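Local coordinates for bilirubin-inducible fluorescent protein UnaG (Anguilla japonica, PDB 4I3B) that binds unconjugated bilirubin with high affinity inside a beta-barrel and, once loaded, emits green fluorescence on excitation, at residues T8-D13 against T38-I43; H15-Y20 against A130-R135. All blocks are in the same frame, centred on the assembly; numbering follows the deposited sequence. Where two conformers were deposited one is given.

Contact 1 (T8-D13 against T38-I43); sequences TWKIAD and TPTLYI. With BLR (3-[5-[(Z)-(4-ethenyl-3-methyl-5-oxidanylidene-pyrrol-2-ylidene)methyl]-2-[[5-[(Z)-(3-ethenyl-4-methyl-5-oxidanylidene-pyrrol-2-ylidene)methyl]-3-(3-hydroxy-3-oxopropyl)-4-methyl-1H-pyrrol-2-yl]methyl]-4-methyl-1H-pyrrol-3-yl]propanoic acid), chain G.
Trp9 and Leu41 form the hydrogen-bonded pair at the heart of an antiparallel join between strands 7-15 and 40-46 of a fatty-acid-binding-protein-like beta-barrel, whose two helices lie between these strands in the chain. The pair is closed by two backbone bonds, Trp9 N to Leu41 O and Leu41 N to Trp9 O each measuring 2.9 Å, and the N-to-C directions of segments 8-13 and 40-43 stand at 157°, close to antiparallel. Thr8-Tyr42 and Lys10-Thr40 are the flanking non-hydrogen-bonded pairs, with side chains on the other face of the sheet from Trp9 and Leu41. The indole of Trp9, its CG anti to the carbonyl carbon (chi1 -66°), slants across Ile43, so that CD1 of the five-membered ring meets Ile43 CD1 at 3.8 Å. Its NE1 is satisfied by Phe5 O, and Arg136 makes a cation-pi contact with the ring. Farther along, Ile11 N bonds Pro39 O at 3.1 Å, where residues 38-39 are still loop. In the conformer described, the branches of Ile11 divide the work: CG2 sits 3.6 Å from Thr38 CA, while CD1 lies 3.7 Å from Pro39 CD. An alanine in place of Pro39, lacking CG and CD, would probably open a gap beside Ile11 CD1 and remove a neighbour of Tyr134. On the ligand side, Leu41 CD1 comes within 3.3 Å of bilirubin OB.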
loop_
_atom_site.group_PDB
_atom_site.type_symbol
_atom_site.label_atom_id
_atom_site.label_comp_id
_atom_site.label_asym_id
_atom_site.label_seq_id
_atom_site.Cartn_x
_atom_site.Cartn_y
_atom_site.Cartn_z
ATOM N N THR A 8 -7.103 -1.024 12.656
ATOM C CA THR A 8 -5.692 -1.294 12.709
ATOM C C THR A 8 -5.350 -2.655 12.104
ATOM O O THR A 8 -6.125 -3.622 12.276
ATOM C CB THR A 8 -5.207 -1.243 14.150
ATOM O OG1 THR A 8 -5.497 0.048 14.671
ATOM C CG2 THR A 8 -3.704 -1.497 14.232
ATOM N N TRP A 9 -4.184 -2.707 11.427
ATOM C CA TRP A 9 -3.666 -3.894 10.787
ATOM C C TRP A 9 -2.157 -4.007 11.015
ATOM O O TRP A 9 -1.443 -3.002 11.026
ATOM C CB TRP A 9 -3.880 -3.810 9.284
ATOM C CG TRP A 9 -5.280 -3.825 8.828
ATOM C CD1 TRP A 9 -6.062 -2.729 8.525
ATOM C CD2 TRP A 9 -6.086 -4.973 8.615
ATOM N NE1 TRP A 9 -7.305 -3.151 8.104
ATOM C CE2 TRP A 9 -7.347 -4.522 8.159
ATOM C CE3 TRP A 9 -5.872 -6.351 8.760
ATOM C CZ2 TRP A 9 -8.368 -5.404 7.814
ATOM C CZ3 TRP A 9 -6.907 -7.224 8.429
ATOM C CH2 TRP A 9 -8.126 -6.745 7.949
ATOM N N LYS A 10 -1.654 -5.229 11.193
ATOM C CA LYS A 10 -0.233 -5.477 11.420
ATOM C C LYS A 10 0.250 -6.529 10.436
ATOM O O LYS A 10 -0.463 -7.495 10.158
ATOM C CB LYS A 10 0.007 -6.015 12.855
ATOM C CG LYS A 10 -0.376 -5.050 13.986
ATOM C CD LYS A 10 -0.121 -5.677 15.351
ATOM C CE LYS A 10 1.287 -6.211 15.457
ATOM N NZ LYS A 10 1.675 -6.470 16.871
ATOM N N ILE A 11 1.463 -6.401 9.931
ATOM C CA ILE A 11 1.888 -7.331 8.888
ATOM C C ILE A 11 1.979 -8.739 9.436
ATOM O O ILE A 11 2.345 -8.957 10.588
ATOM C CB ILE A 11 3.198 -6.918 8.172
ATOM C CG1 ILE A 11 3.285 -7.550 6.776
ATOM C CG2 ILE A 11 4.400 -7.290 8.975
ATOM C CD1 ILE A 11 4.394 -6.959 5.897
ATOM N N ALA A 12 1.619 -9.682 8.568
ATOM C CA ALA A 12 1.691 -11.102 8.838
ATOM C C ALA A 12 2.733 -11.792 7.941
ATOM O O ALA A 12 3.466 -12.649 8.413
ATOM C CB ALA A 12 0.310 -11.742 8.626
ATOM N N ASP A 13 2.783 -11.470 6.651
ATOM C CA ASP A 13 3.747 -12.091 5.746
ATOM C C ASP A 13 3.971 -11.222 4.537
ATOM O O ASP A 13 3.187 -10.342 4.241
ATOM C CB ASP A 13 3.317 -13.505 5.316
ATOM C CG ASP A 13 1.906 -13.563 4.820
ATOM O OD1 ASP A 13 1.576 -12.803 3.881
ATOM O OD2 ASP A 13 1.102 -14.358 5.383
ATOM N N THR A 38 8.201 -4.361 9.079
ATOM C CA THR A 38 6.997 -4.958 9.630
ATOM C C THR A 38 6.004 -3.826 9.911
ATOM O O THR A 38 5.860 -3.365 11.039
ATOM C CB THR A 38 7.314 -5.769 10.887
ATOM O OG1 THR A 38 8.045 -4.939 11.790
ATOM C CG2 THR A 38 8.169 -7.011 10.534
ATOM N N PRO A 39 5.318 -3.349 8.863
ATOM C CA PRO A 39 4.435 -2.187 8.993
ATOM C C PRO A 39 3.162 -2.411 9.811
ATOM O O PRO A 39 2.662 -3.525 9.942
ATOM C CB PRO A 39 4.075 -1.889 7.542
ATOM C CG PRO A 39 4.211 -3.234 6.832
ATOM C CD PRO A 39 5.458 -3.777 7.463
ATOM N N THR A 40 2.655 -1.306 10.359
ATOM C CA THR A 40 1.347 -1.226 10.990
ATOM C C THR A 40 0.568 -0.177 10.205
ATOM O O THR A 40 1.134 0.880 9.842
ATOM C CB THR A 40 1.463 -0.782 12.452
ATOM O OG1 THR A 40 2.366 -1.657 13.128
ATOM C CG2 THR A 40 0.126 -0.839 13.143
ATOM N N LEU A 41 -0.711 -0.446 9.957
ATOM C CA LEU A 41 -1.612 0.481 9.280
ATOM C C LEU A 41 -2.744 0.869 10.197
ATOM O O LEU A 41 -3.263 0.020 10.933
ATOM C CB LEU A 41 -2.244 -0.185 8.071
ATOM C CG LEU A 41 -1.355 -0.999 7.152
ATOM C CD1 LEU A 41 -2.174 -1.693 6.092
ATOM C CD2 LEU A 41 -0.262 -0.169 6.537
ATOM N N TYR A 42 -3.183 2.124 10.089
ATOM C CA TYR A 42 -4.356 2.619 10.801
ATOM C C TYR A 42 -5.220 3.236 9.735
ATOM O O TYR A 42 -4.876 4.290 9.181
ATOM C CB TYR A 42 -3.974 3.676 11.842
ATOM C CG TYR A 42 -2.905 3.224 12.798
ATOM C CD1 TYR A 42 -3.241 2.619 14.002
ATOM C CD2 TYR A 42 -1.555 3.374 12.489
ATOM C CE1 TYR A 42 -2.267 2.201 14.902
ATOM C CE2 TYR A 42 -0.573 2.929 13.359
ATOM C CZ TYR A 42 -0.925 2.350 14.565
ATOM O OH TYR A 42 0.071 1.927 15.414
ATOM N N ILE A 43 -6.320 2.562 9.439
ATOM C CA ILE A 43 -7.200 2.958 8.359
ATOM C C ILE A 43 -8.472 3.580 8.908
ATOM O O ILE A 43 -9.110 3.028 9.794
ATOM C CB ILE A 43 -7.530 1.731 7.514
ATOM C CG1 ILE A 43 -6.231 1.152 6.984
ATOM C CG2 ILE A 43 -8.474 2.096 6.360
ATOM C CD1 ILE A 43 -6.394 0.011 5.976
HETATM C CHA BLR G . 2.837 0.279 3.213
HETATM N NA BLR G . 0.505 1.018 2.572
HETATM C C1A BLR G . 1.805 1.323 2.827
HETATM C C2A BLR G . 2.017 2.665 2.556
HETATM C C3A BLR G . 0.797 3.173 2.108
HETATM C C4A BLR G . -0.125 2.134 2.133
HETATM C CMA BLR G . 0.514 4.587 1.696
HETATM C CAA BLR G . 3.303 3.410 2.733
HETATM C CBA BLR G . 4.014 3.646 1.460
HETATM C CGA BLR G . 5.276 4.416 1.619
HETATM O O1A BLR G . 5.917 4.407 2.709
HETATM O O2A BLR G . 5.647 5.114 0.606
HETATM C CHB BLR G . -1.540 2.270 1.750
HETATM N NB BLR G . -2.478 0.233 2.749
HETATM C C1B BLR G . -2.597 1.442 2.029
HETATM C C2B BLR G . -3.941 1.600 1.643
HETATM C C3B BLR G . -4.667 0.633 2.073
HETATM C C4B BLR G . -3.852 -0.410 2.822
HETATM C CMB BLR G . -4.422 2.795 0.843
HETATM O OB BLR G . -4.097 -1.431 3.364
HETATM C CAB BLR G . -6.129 0.446 1.897
HETATM C CBB BLR G . -6.835 -0.623 2.375
HETATM N NC BLR G . 8.065 0.985 2.955
HETATM C C1C BLR G . 9.415 1.433 3.537
HETATM C C2C BLR G . 10.147 1.794 2.291
HETATM C C3C BLR G . 9.423 1.625 1.239
HETATM C C4C BLR G . 8.154 1.155 1.527
HETATM C CMC BLR G . 11.537 2.326 2.382
HETATM O OC BLR G . 9.725 1.422 4.696
HETATM C CAC BLR G . 9.814 1.929 -0.150
HETATM C CBC BLR G . 11.063 1.712 -0.629
HETATM C CHD BLR G . 7.133 0.872 0.680
HETATM N ND BLR G . 5.128 0.566 2.242
HETATM C C1D BLR G . 5.744 0.551 1.046
HETATM C C2D BLR G . 4.732 0.144 0.050
HETATM C C3D BLR G . 3.547 -0.076 0.704
HETATM C C4D BLR G . 3.744 0.213 2.135
HETATM C CMD BLR G . 5.042 -0.006 -1.403
HETATM C CAD BLR G . 2.255 -0.480 0.046
HETATM C CBD BLR G . 2.019 -1.968 0.209
HETATM C CGD BLR G . 1.405 -2.268 1.528
HETATM O O1D BLR G . 1.996 -3.037 2.308
HETATM O O2D BLR G . 0.290 -1.799 1.854
#

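Contact 2 (H15-Y20 against A130-R135). With BLR (3-[5-[(Z)-(4-ethenyl-3-methyl-5-oxidanylidene-pyrrol-2-ylidene)methyl]-2-[[5-[(Z)-(3-ethenyl-4-methyl-5-oxidanylidene-pyrrol-2-ylidene)methyl]-3-(3-hydroxy-3-oxopropyl)-4-methyl-1H-pyrrol-2-yl]methyl]-4-methyl-1H-pyrrol-3-yl]propanoic acid), chain G.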
loop_
_atom_site.group_PDB
_atom_site.type_symbol
_atom_site.label_atom_id
_atom_site.label_comp_id
_atom_site.label_asym_id
_atom_site.label_seq_id
_atom_site.Cartn_x
_atom_site.Cartn_y
_atom_site.Cartn_z
ATOM N N HIS A 15 6.099 -11.468 0.451
ATOM C CA HIS A 15 6.887 -12.231 -0.513
ATOM C C HIS A 15 7.186 -11.376 -1.725
ATOM O O HIS A 15 6.288 -10.753 -2.313
ATOM C CB HIS A 15 6.150 -13.502 -0.953
ATOM C CG HIS A 15 6.933 -14.332 -1.916
ATOM N ND1 HIS A 15 8.126 -14.923 -1.574
ATOM C CD2 HIS A 15 6.743 -14.613 -3.230
ATOM C CE1 HIS A 15 8.614 -15.575 -2.610
ATOM N NE2 HIS A 15 7.793 -15.404 -3.631
ATOM N N ASN A 16 8.463 -11.393 -2.101
ATOM C CA ASN A 16 8.992 -10.739 -3.271
ATOM C C ASN A 16 8.907 -9.206 -3.202
ATOM O O ASN A 16 8.961 -8.525 -4.229
ATOM C CB ASN A 16 8.325 -11.247 -4.567
ATOM C CG ASN A 16 9.291 -11.225 -5.767
ATOM O OD1 ASN A 16 10.448 -11.639 -5.677
ATOM N ND2 ASN A 16 8.808 -10.716 -6.886
ATOM N N PHE A 17 8.812 -8.658 -1.995
ATOM C CA PHE A 17 8.541 -7.234 -1.841
ATOM C C PHE A 17 9.751 -6.371 -2.228
ATOM O O PHE A 17 9.609 -5.379 -2.943
ATOM C CB PHE A 17 8.053 -6.939 -0.423
ATOM C CG PHE A 17 7.605 -5.498 -0.208
ATOM C CD1 PHE A 17 6.765 -4.844 -1.099
ATOM C CD2 PHE A 17 8.039 -4.807 0.919
ATOM C CE1 PHE A 17 6.372 -3.546 -0.860
ATOM C CE2 PHE A 17 7.624 -3.508 1.153
ATOM C CZ PHE A 17 6.813 -2.877 0.248
ATOM N N GLY A 18 10.948 -6.765 -1.797
ATOM C CA GLY A 18 12.119 -6.025 -2.209
ATOM C C GLY A 18 12.297 -5.982 -3.702
ATOM O O GLY A 18 12.725 -4.964 -4.243
ATOM N N GLU A 19 11.998 -7.096 -4.365
ATOM C CA GLU A 19 12.094 -7.157 -5.831
ATOM C C GLU A 19 11.086 -6.200 -6.486
ATOM O O GLU A 19 11.410 -5.489 -7.448
ATOM C CB GLU A 19 11.869 -8.598 -6.297
ATOM C CG GLU A 19 13.000 -9.540 -5.897
ATOM C CD GLU A 19 12.930 -10.157 -4.474
ATOM O OE1 GLU A 19 12.119 -9.767 -3.604
ATOM O OE2 GLU A 19 13.714 -11.107 -4.227
ATOM N N TYR A 20 9.878 -6.112 -5.923
ATOM C CA TYR A 20 8.883 -5.147 -6.381
ATOM C C TYR A 20 9.409 -3.729 -6.184
ATOM O O TYR A 20 9.307 -2.878 -7.081
ATOM C CB TYR A 20 7.554 -5.353 -5.635
ATOM C CG TYR A 20 6.607 -4.220 -5.905
ATOM C CD1 TYR A 20 5.832 -4.202 -7.049
ATOM C CD2 TYR A 20 6.523 -3.123 -5.042
ATOM C CE1 TYR A 20 4.995 -3.139 -7.310
ATOM C CE2 TYR A 20 5.692 -2.057 -5.306
ATOM C CZ TYR A 20 4.932 -2.062 -6.421
ATOM O OH TYR A 20 4.114 -0.977 -6.663
ATOM N N ALA A 130 4.416 -8.963 -6.233
ATOM C CA ALA A 130 4.693 -9.235 -4.819
ATOM C C ALA A 130 3.361 -9.337 -4.080
ATOM O O ALA A 130 2.314 -8.930 -4.618
ATOM C CB ALA A 130 5.581 -8.169 -4.203
ATOM N N VAL A 131 3.417 -9.857 -2.866
ATOM C CA VAL A 131 2.249 -9.957 -2.038
ATOM C C VAL A 131 2.628 -9.712 -0.590
ATOM O O VAL A 131 3.701 -10.130 -0.127
ATOM C CB VAL A 131 1.559 -11.326 -2.174
ATOM C CG1 VAL A 131 0.814 -11.408 -3.485
ATOM C CG2 VAL A 131 2.577 -12.495 -1.970
ATOM N N ARG A 132 1.752 -8.998 0.110
ATOM C CA ARG A 132 1.851 -8.868 1.546
ATOM C C ARG A 132 0.489 -9.135 2.145
ATOM O O ARG A 132 -0.532 -8.905 1.505
ATOM C CB ARG A 132 2.359 -7.490 1.955
ATOM C CG ARG A 132 3.544 -7.019 1.115
ATOM C CD ARG A 132 3.940 -5.633 1.564
ATOM N NE ARG A 132 4.943 -5.664 2.617
ATOM C CZ ARG A 132 5.357 -4.577 3.295
ATOM N NH1 ARG A 132 4.799 -3.366 3.148
ATOM N NH2 ARG A 132 6.350 -4.703 4.152
ATOM N N SER A 133 0.474 -9.638 3.368
ATOM C CA SER A 133 -0.752 -9.911 4.128
ATOM C C SER A 133 -0.623 -9.285 5.503
ATOM O O SER A 133 0.457 -9.353 6.101
ATOM C CB SER A 133 -0.975 -11.419 4.347
ATOM O OG SER A 133 -1.008 -12.152 3.142
ATOM N N TYR A 134 -1.734 -8.738 5.998
ATOM C CA TYR A 134 -1.827 -8.161 7.333
ATOM C C TYR A 134 -2.924 -8.847 8.141
ATOM O O TYR A 134 -3.932 -9.301 7.586
ATOM C CB TYR A 134 -2.181 -6.678 7.254
ATOM C CG TYR A 134 -1.149 -5.805 6.598
ATOM C CD1 TYR A 134 -1.007 -5.736 5.211
ATOM C CD2 TYR A 134 -0.386 -4.952 7.377
ATOM C CE1 TYR A 134 -0.073 -4.860 4.644
ATOM C CE2 TYR A 134 0.525 -4.103 6.830
ATOM C CZ TYR A 134 0.663 -4.041 5.460
ATOM O OH TYR A 134 1.605 -3.179 4.935
ATOM N N ARG A 135 -2.739 -8.879 9.454
ATOM C CA ARG A 135 -3.729 -9.423 10.369
ATOM C C ARG A 135 -4.206 -8.322 11.301
ATOM O O ARG A 135 -3.567 -7.292 11.416
ATOM C CB ARG A 135 -3.099 -10.538 11.194
ATOM C CG ARG A 135 -2.042 -10.046 12.140
ATOM C CD ARG A 135 -1.545 -11.184 13.022
ATOM N NE ARG A 135 -0.427 -10.753 13.839
ATOM C CZ ARG A 135 -0.543 -10.141 15.012
ATOM N NH1 ARG A 135 -1.731 -9.857 15.529
ATOM N NH2 ARG A 135 0.543 -9.795 15.674
HETATM C CHA BLR G . 2.837 0.279 3.213
HETATM N NA BLR G . 0.505 1.018 2.572
HETATM C C1A BLR G . 1.805 1.323 2.827
HETATM C C2A BLR G . 2.017 2.665 2.556
HETATM C C3A BLR G . 0.797 3.173 2.108
HETATM C C4A BLR G . -0.125 2.134 2.133
HETATM C CMA BLR G . 0.514 4.587 1.696
HETATM C CAA BLR G . 3.303 3.410 2.733
HETATM C CBA BLR G . 4.014 3.646 1.460
HETATM C CGA BLR G . 5.276 4.416 1.619
HETATM O O1A BLR G . 5.917 4.407 2.709
HETATM O O2A BLR G . 5.647 5.114 0.606
HETATM C CHB BLR G . -1.540 2.270 1.750
HETATM N NB BLR G . -2.478 0.233 2.749
HETATM C C1B BLR G . -2.597 1.442 2.029
HETATM C C2B BLR G . -3.941 1.600 1.643
HETATM C C3B BLR G . -4.667 0.633 2.073
HETATM C C4B BLR G . -3.852 -0.410 2.822
HETATM C CMB BLR G . -4.422 2.795 0.843
HETATM O OB BLR G . -4.097 -1.431 3.364
HETATM C CAB BLR G . -6.129 0.446 1.897
HETATM C CBB BLR G . -6.835 -0.623 2.375
HETATM N NC BLR G . 8.065 0.985 2.955
HETATM C C1C BLR G . 9.415 1.433 3.537
HETATM C C2C BLR G . 10.147 1.794 2.291
HETATM C C3C BLR G . 9.423 1.625 1.239
HETATM C C4C BLR G . 8.154 1.155 1.527
HETATM C CMC BLR G . 11.537 2.326 2.382
HETATM O OC BLR G . 9.725 1.422 4.696
HETATM C CAC BLR G . 9.814 1.929 -0.150
HETATM C CBC BLR G . 11.063 1.712 -0.629
HETATM C CHD BLR G . 7.133 0.872 0.680
HETATM N ND BLR G . 5.128 0.566 2.242
HETATM C C1D BLR G . 5.744 0.551 1.046
HETATM C C2D BLR G . 4.732 0.144 0.050
HETATM C C3D BLR G . 3.547 -0.076 0.704
HETATM C C4D BLR G . 3.744 0.213 2.135
HETATM C CMD BLR G . 5.042 -0.006 -1.403
HETATM C CAD BLR G . 2.255 -0.480 0.046
HETATM C CBD BLR G . 2.019 -1.968 0.209
HETATM C CGD BLR G . 1.405 -2.268 1.528
HETATM O O1D BLR G . 1.996 -3.037 2.308
HETATM O O2D BLR G . 0.290 -1.799 1.854
#
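Bilirubin O1D, a carboxyl oxygen of one propionate, is gripped by two residues of strand 128-135 of the beta-barrel: Tyr134 OH donates to it at 2.7 Å and Arg132 NH1 at 2.9 Å, the latter with an N-H...O angle of 146°. The oxygen lies at the edge of both the phenol ring and the guanidinium, near their planes. Phe17, at the start of helix 17-23, covers one face of that guanidinium in a cation-pi stack, with planes 17° apart and centres 3.8 Å apart. The bend of the arginine chain at chi3 (91°) lets CD sit over the same phenyl face as a CH-pi contact. With Thr37 OG1 holding NH2 as well, the guanidinium is probably held against rotation, and its positive charge probably favours the ionised propionate. The Phe17 ring meets a bilirubin pyrrole with its edge, CZ lying 3.7 Å from C2D. Where the first strand ends, His15 and Val131 form an antiparallel hydrogen-bonded pair, His15 N to Val131 O being 2.8 Å. The chain then turns into the helix over Ala130, whose CB is 3.3 Å from His15 O, 3.4 Å from Asn16 O and 3.7 Å from Tyr20 CB.

Strand 7-15 lies between strands 40-46 and 128-135 in the barrel wall: contact 1 is its join to 40-46, while contact 2 takes its end at His15 and the helix that follows, against 128-135. The contact centres lie 12 Å apart. Probable backbone hydrogen bonds join them directly, Ala12 N to Ser133 O at 2.7 Å and Lys10 O to Arg135 N at 2.8 Å. Ala12 and Asp13 both face Ser133, a classic beta bulge. On the pocket side, Pro39 CG packs 3.2 Å from Tyr134 OH, placing a loop residue of contact 1 against a ligand-binding group of contact 2. Bilirubin touches both: 38-43 through apolar side chains, 15-20 through Phe17, 130-135 through polar bonds to a propionate.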